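Exo-beta-1,3-galactanase (Bifidobacterium bifidum, PDB 5FLW) probably releases galactose from the ends of beta-1,3-galactan chains, as a glycoside hydrolase of family 43. Local coordinates at residues N213-S218 with S243-V248; Y201-Q206 with M281-A286. All blocks are in the same frame, centred on the assembly; numbering follows the deposited sequence.

Contact 1. Residues N213-S218 with S243-V248; sequences NDNKYS and SQVDIV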
# COMPACT_ATOMS: atom_id res chain seq x y z
N ASN A 213 -5.45 3.58 -15.08
CA ASN A 213 -6.62 4.43 -15.15
C ASN A 213 -6.35 5.72 -14.39
O ASN A 213 -5.33 5.87 -13.71
CB ASN A 213 -7.87 3.70 -14.59
CG ASN A 213 -7.71 3.27 -13.12
OD1 ASN A 213 -7.77 4.08 -12.20
ND2 ASN A 213 -7.54 1.97 -12.91
N ASP A 214 -7.29 6.65 -14.49
CA ASP A 214 -7.20 7.90 -13.75
C ASP A 214 -7.62 7.60 -12.31
O ASP A 214 -8.81 7.40 -12.02
CB ASP A 214 -8.08 8.98 -14.38
CG ASP A 214 -7.57 9.43 -15.74
OD1 ASP A 214 -6.34 9.37 -16.00
OD2 ASP A 214 -8.42 9.90 -16.54
N ASN A 215 -6.63 7.53 -11.41
CA ASN A 215 -6.89 7.26 -10.01
C ASN A 215 -7.55 8.48 -9.35
O ASN A 215 -7.50 9.61 -9.85
CB ASN A 215 -5.59 6.90 -9.28
CG ASN A 215 -4.93 5.59 -9.79
OD1 ASN A 215 -3.82 5.26 -9.35
ND2 ASN A 215 -5.58 4.87 -10.71
N LYS A 216 -8.18 8.24 -8.19
CA LYS A 216 -8.97 9.30 -7.55
C LYS A 216 -8.74 9.34 -6.05
O LYS A 216 -8.18 8.41 -5.44
CB LYS A 216 -10.47 9.13 -7.83
CG LYS A 216 -10.82 8.92 -9.27
CD LYS A 216 -12.33 8.97 -9.47
CE LYS A 216 -12.68 8.94 -10.93
NZ LYS A 216 -14.15 8.90 -11.18
N TYR A 217 -9.21 10.44 -5.44
CA TYR A 217 -9.14 10.62 -3.99
C TYR A 217 -10.44 11.20 -3.43
O TYR A 217 -11.23 11.84 -4.14
CB TYR A 217 -7.92 11.46 -3.57
CG TYR A 217 -8.07 12.94 -3.85
CD1 TYR A 217 -8.00 13.44 -5.16
CD2 TYR A 217 -8.31 13.84 -2.81
CE1 TYR A 217 -8.16 14.80 -5.43
CE2 TYR A 217 -8.47 15.22 -3.08
CZ TYR A 217 -8.39 15.69 -4.39
OH TYR A 217 -8.54 17.04 -4.64
N SER A 218 -10.62 10.98 -2.13
CA SER A 218 -11.75 11.51 -1.37
C SER A 218 -11.20 12.03 -0.04
O SER A 218 -10.14 11.60 0.41
CB SER A 218 -12.80 10.42 -1.15
OG SER A 218 -13.90 10.86 -0.39
N SER A 243 0.40 4.52 -14.15
CA SER A 243 0.74 3.75 -12.97
C SER A 243 -0.54 3.46 -12.19
O SER A 243 -1.61 4.00 -12.49
CB SER A 243 1.77 4.47 -12.07
OG SER A 243 1.18 5.51 -11.30
N GLN A 244 -0.40 2.63 -11.16
CA GLN A 244 -1.47 2.35 -10.21
C GLN A 244 -1.00 2.80 -8.83
O GLN A 244 0.01 2.29 -8.33
CB GLN A 244 -1.81 0.85 -10.17
CG GLN A 244 -2.97 0.56 -9.20
CD GLN A 244 -3.29 -0.92 -9.04
OE1 GLN A 244 -2.41 -1.77 -9.24
NE2 GLN A 244 -4.55 -1.24 -8.70
N VAL A 245 -1.72 3.77 -8.23
CA VAL A 245 -1.31 4.29 -6.92
C VAL A 245 -1.07 3.13 -5.97
O VAL A 245 -1.83 2.16 -5.90
CB VAL A 245 -2.33 5.30 -6.34
CG1 VAL A 245 -3.69 4.64 -6.07
CG2 VAL A 245 -1.79 5.91 -5.05
N ASP A 246 0.05 3.21 -5.26
CA ASP A 246 0.34 2.25 -4.22
C ASP A 246 0.33 2.87 -2.84
O ASP A 246 -0.27 2.31 -1.92
CB ASP A 246 1.70 1.60 -4.43
CG ASP A 246 2.02 0.65 -3.31
OD1 ASP A 246 1.46 -0.46 -3.34
OD2 ASP A 246 2.76 1.06 -2.37
N ILE A 247 1.00 4.01 -2.68
CA ILE A 247 1.12 4.64 -1.37
C ILE A 247 1.42 6.12 -1.56
O ILE A 247 2.05 6.53 -2.54
CB ILE A 247 2.20 3.92 -0.52
CG1 ILE A 247 2.10 4.34 0.96
CG2 ILE A 247 3.61 4.10 -1.12
CD1 ILE A 247 2.78 3.36 1.90
N VAL A 248 0.92 6.93 -0.62
CA VAL A 248 1.31 8.33 -0.43
C VAL A 248 1.83 8.43 1.01
O VAL A 248 1.18 7.91 1.94
CB VAL A 248 0.11 9.28 -0.67
CG1 VAL A 248 0.47 10.73 -0.33
CG2 VAL A 248 -0.41 9.16 -2.10
O HOH W 1 -4.17 2.80 -12.54
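Asn215 reaches out from the loop just ahead of strand 216-220 to Val245 on strand 244-250, joining two neighbouring four-stranded blades of the five-bladed beta-propeller characteristic of family 43. The tight part is the carbonyl end of its amide. OD1 accepts the backbone N-H of Val245 at 2.8 Å in a nearly straight bond (163° at the hydrogen), the donor lying almost on the extension of CG-OD1, while Val245 CG1 packs against OD1 at 3.3 Å. With chi2 at 174°, OD1 points onward to the other blade and ND2 turns back to its own loop. Asparagine suits this place because one flat group can accept on one side and donate on the other. The ND2 side is looser and filled by a water molecule; ND2 also makes a weak bond to Asn213 OD1, whose further partner is Gln206 N. A leucine in place of Asn215 would probably leave the Val245 N-H without its acceptor and the water without one of its donors. That water links the two segments: it accepts from Asn213 N at 2.9 Å and from Asn215 ND2 at 3.1 Å, and donates to Ser243 O at 2.8 Å.

Contact 2. Residues Y201-Q206 with M281-A286; sequences YWFGSQ and MPISIA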
# COMPACT_ATOMS: atom_id res chain seq x y z
N TYR A 201 -7.10 12.15 3.62
CA TYR A 201 -7.10 12.03 2.16
C TYR A 201 -6.92 10.55 1.85
O TYR A 201 -5.96 9.93 2.31
CB TYR A 201 -5.96 12.83 1.52
CG TYR A 201 -6.00 14.36 1.72
CD1 TYR A 201 -5.80 14.93 2.98
CD2 TYR A 201 -6.18 15.22 0.63
CE1 TYR A 201 -5.81 16.32 3.16
CE2 TYR A 201 -6.20 16.61 0.80
CZ TYR A 201 -6.02 17.15 2.07
OH TYR A 201 -6.02 18.54 2.24
N TRP A 202 -7.85 9.99 1.07
CA TRP A 202 -7.92 8.57 0.74
C TRP A 202 -7.81 8.44 -0.78
O TRP A 202 -8.68 8.94 -1.51
CB TRP A 202 -9.27 8.04 1.24
CG TRP A 202 -9.61 6.59 1.02
CD1 TRP A 202 -8.88 5.64 0.34
CD2 TRP A 202 -10.79 5.93 1.50
NE1 TRP A 202 -9.55 4.43 0.37
CE2 TRP A 202 -10.72 4.58 1.07
CE3 TRP A 202 -11.91 6.34 2.25
CZ2 TRP A 202 -11.74 3.65 1.36
CZ3 TRP A 202 -12.91 5.41 2.55
CH2 TRP A 202 -12.81 4.08 2.12
N PHE A 203 -6.76 7.77 -1.25
CA PHE A 203 -6.49 7.56 -2.67
C PHE A 203 -6.76 6.11 -3.05
O PHE A 203 -6.57 5.20 -2.23
CB PHE A 203 -5.03 7.88 -3.00
CG PHE A 203 -4.61 9.28 -2.62
CD1 PHE A 203 -4.30 9.60 -1.30
CD2 PHE A 203 -4.51 10.27 -3.58
CE1 PHE A 203 -3.92 10.91 -0.95
CE2 PHE A 203 -4.12 11.58 -3.23
CZ PHE A 203 -3.82 11.89 -1.93
N GLY A 204 -7.16 5.88 -4.31
CA GLY A 204 -7.31 4.53 -4.82
C GLY A 204 -7.37 4.52 -6.34
O GLY A 204 -7.39 5.57 -6.99
N SER A 205 -7.42 3.31 -6.88
CA SER A 205 -7.42 3.08 -8.32
C SER A 205 -8.73 2.45 -8.78
O SER A 205 -9.35 1.64 -8.07
CB SER A 205 -6.26 2.19 -8.76
OG SER A 205 -6.17 1.03 -7.95
N GLN A 206 -9.16 2.81 -10.00
CA GLN A 206 -10.33 2.14 -10.56
C GLN A 206 -9.98 0.68 -10.85
O GLN A 206 -8.82 0.27 -10.81
CB GLN A 206 -10.85 2.86 -11.81
CG GLN A 206 -11.06 4.35 -11.59
CD GLN A 206 -11.63 5.06 -12.82
OE1 GLN A 206 -11.11 6.10 -13.27
NE2 GLN A 206 -12.68 4.50 -13.40
N MET A 281 7.13 10.30 -7.30
CA MET A 281 6.92 11.72 -7.60
C MET A 281 6.50 12.44 -6.34
O MET A 281 5.83 11.84 -5.49
CB MET A 281 5.81 11.89 -8.65
CG MET A 281 6.07 11.27 -10.03
SD MET A 281 4.59 11.31 -11.07
CE MET A 281 4.38 13.11 -11.32
N PRO A 282 6.81 13.73 -6.21
CA PRO A 282 6.16 14.53 -5.17
C PRO A 282 4.69 14.72 -5.53
O PRO A 282 4.31 14.76 -6.71
CB PRO A 282 6.91 15.86 -5.22
CG PRO A 282 7.33 15.98 -6.66
CD PRO A 282 7.58 14.58 -7.15
N ILE A 283 3.84 14.75 -4.51
CA ILE A 283 2.42 15.02 -4.69
C ILE A 283 2.04 16.19 -3.79
O ILE A 283 2.45 16.24 -2.63
CB ILE A 283 1.55 13.76 -4.47
CG1 ILE A 283 0.08 14.02 -4.86
CG2 ILE A 283 1.66 13.26 -3.05
CD1 ILE A 283 -0.80 12.79 -4.89
N SER A 284 1.34 17.16 -4.35
CA SER A 284 0.96 18.36 -3.62
C SER A 284 -0.40 18.13 -2.93
O SER A 284 -1.36 17.68 -3.57
CB SER A 284 0.93 19.56 -4.56
OG SER A 284 0.04 20.53 -4.07
N ILE A 285 -0.46 18.44 -1.63
CA ILE A 285 -1.64 18.19 -0.80
C ILE A 285 -1.86 19.40 0.10
O ILE A 285 -1.00 19.70 0.94
CB ILE A 285 -1.49 16.90 0.03
CG1 ILE A 285 -1.30 15.69 -0.92
CG2 ILE A 285 -2.63 16.74 1.03
CD1 ILE A 285 -1.22 14.40 -0.22
N ALA A 286 -2.98 20.10 -0.08
CA ALA A 286 -3.28 21.30 0.69
C ALA A 286 -4.75 21.64 0.52
O ALA A 286 -5.27 21.58 -0.60
CB ALA A 286 -2.40 22.47 0.24
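Ile285 lays its CG2 methyl over one face of the Tyr201 ring, 3.6 Å from the ring centroid and 15° off the normal, a CH-pi contact. The methyl sits somewhat toward the rim, equally close to Tyr201 CZ and CE2. The two branches of Ile285 divide the work: with chi1 at -60°, CG2 stands anti to the backbone N and goes to the tyrosine, while CG1 lies beside that N and carries CD1, along an extended chain, to within 4.0 Å of Phe203 CZ. A beta-branched residue thus serves two rings at once. Ile283 holds its side chain differently, CG1 being anti to the backbone N (chi1 -173°); the outstretched arm brings its CD1 to 3.9 Å from Phe203 CE2. Both isoleucine methyls meet the phenylalanine ring obliquely, and Phe233 packs edge-to-face with the same ring. Val248, on strand 244-250, touches Phe203, Ile283 and Ile285. Tyrosine suits its place because its ring is long enough to pass the isoleucine and bring OH to a hydrogen bond with Gly288 N, just past the end of 281-286; phenylalanine, with no polar end, suits a place among Ile283, Ile285, Val248 and Phe233. The strand axes stay 10.8 Å apart, so the interval is spanned mainly by side chains: hydrophobic packing between the facing sheets of adjacent blades, as in beta-propellers.

How the contacts relate
Along the chain the segments come in the order 201-206, 213-218, 243-248, 281-286, so contact 1 falls within the span bridged by contact 2. Strands 199-205 and 216-220 are neighbours in one four-stranded antiparallel blade; strands 244-250 and 278-286 belong to the next. The contact centres are only about 6 Å apart, and both lie on the same side of the chain's centre. They also touch directly: a probable hydrogen bond joins Gln244 NE2 to Ser205 OG at 2.9 Å. The two contacts thus join the same pair of adjacent blades, contact 1 by polar groups and a water, contact 2 mainly by apolar side chains.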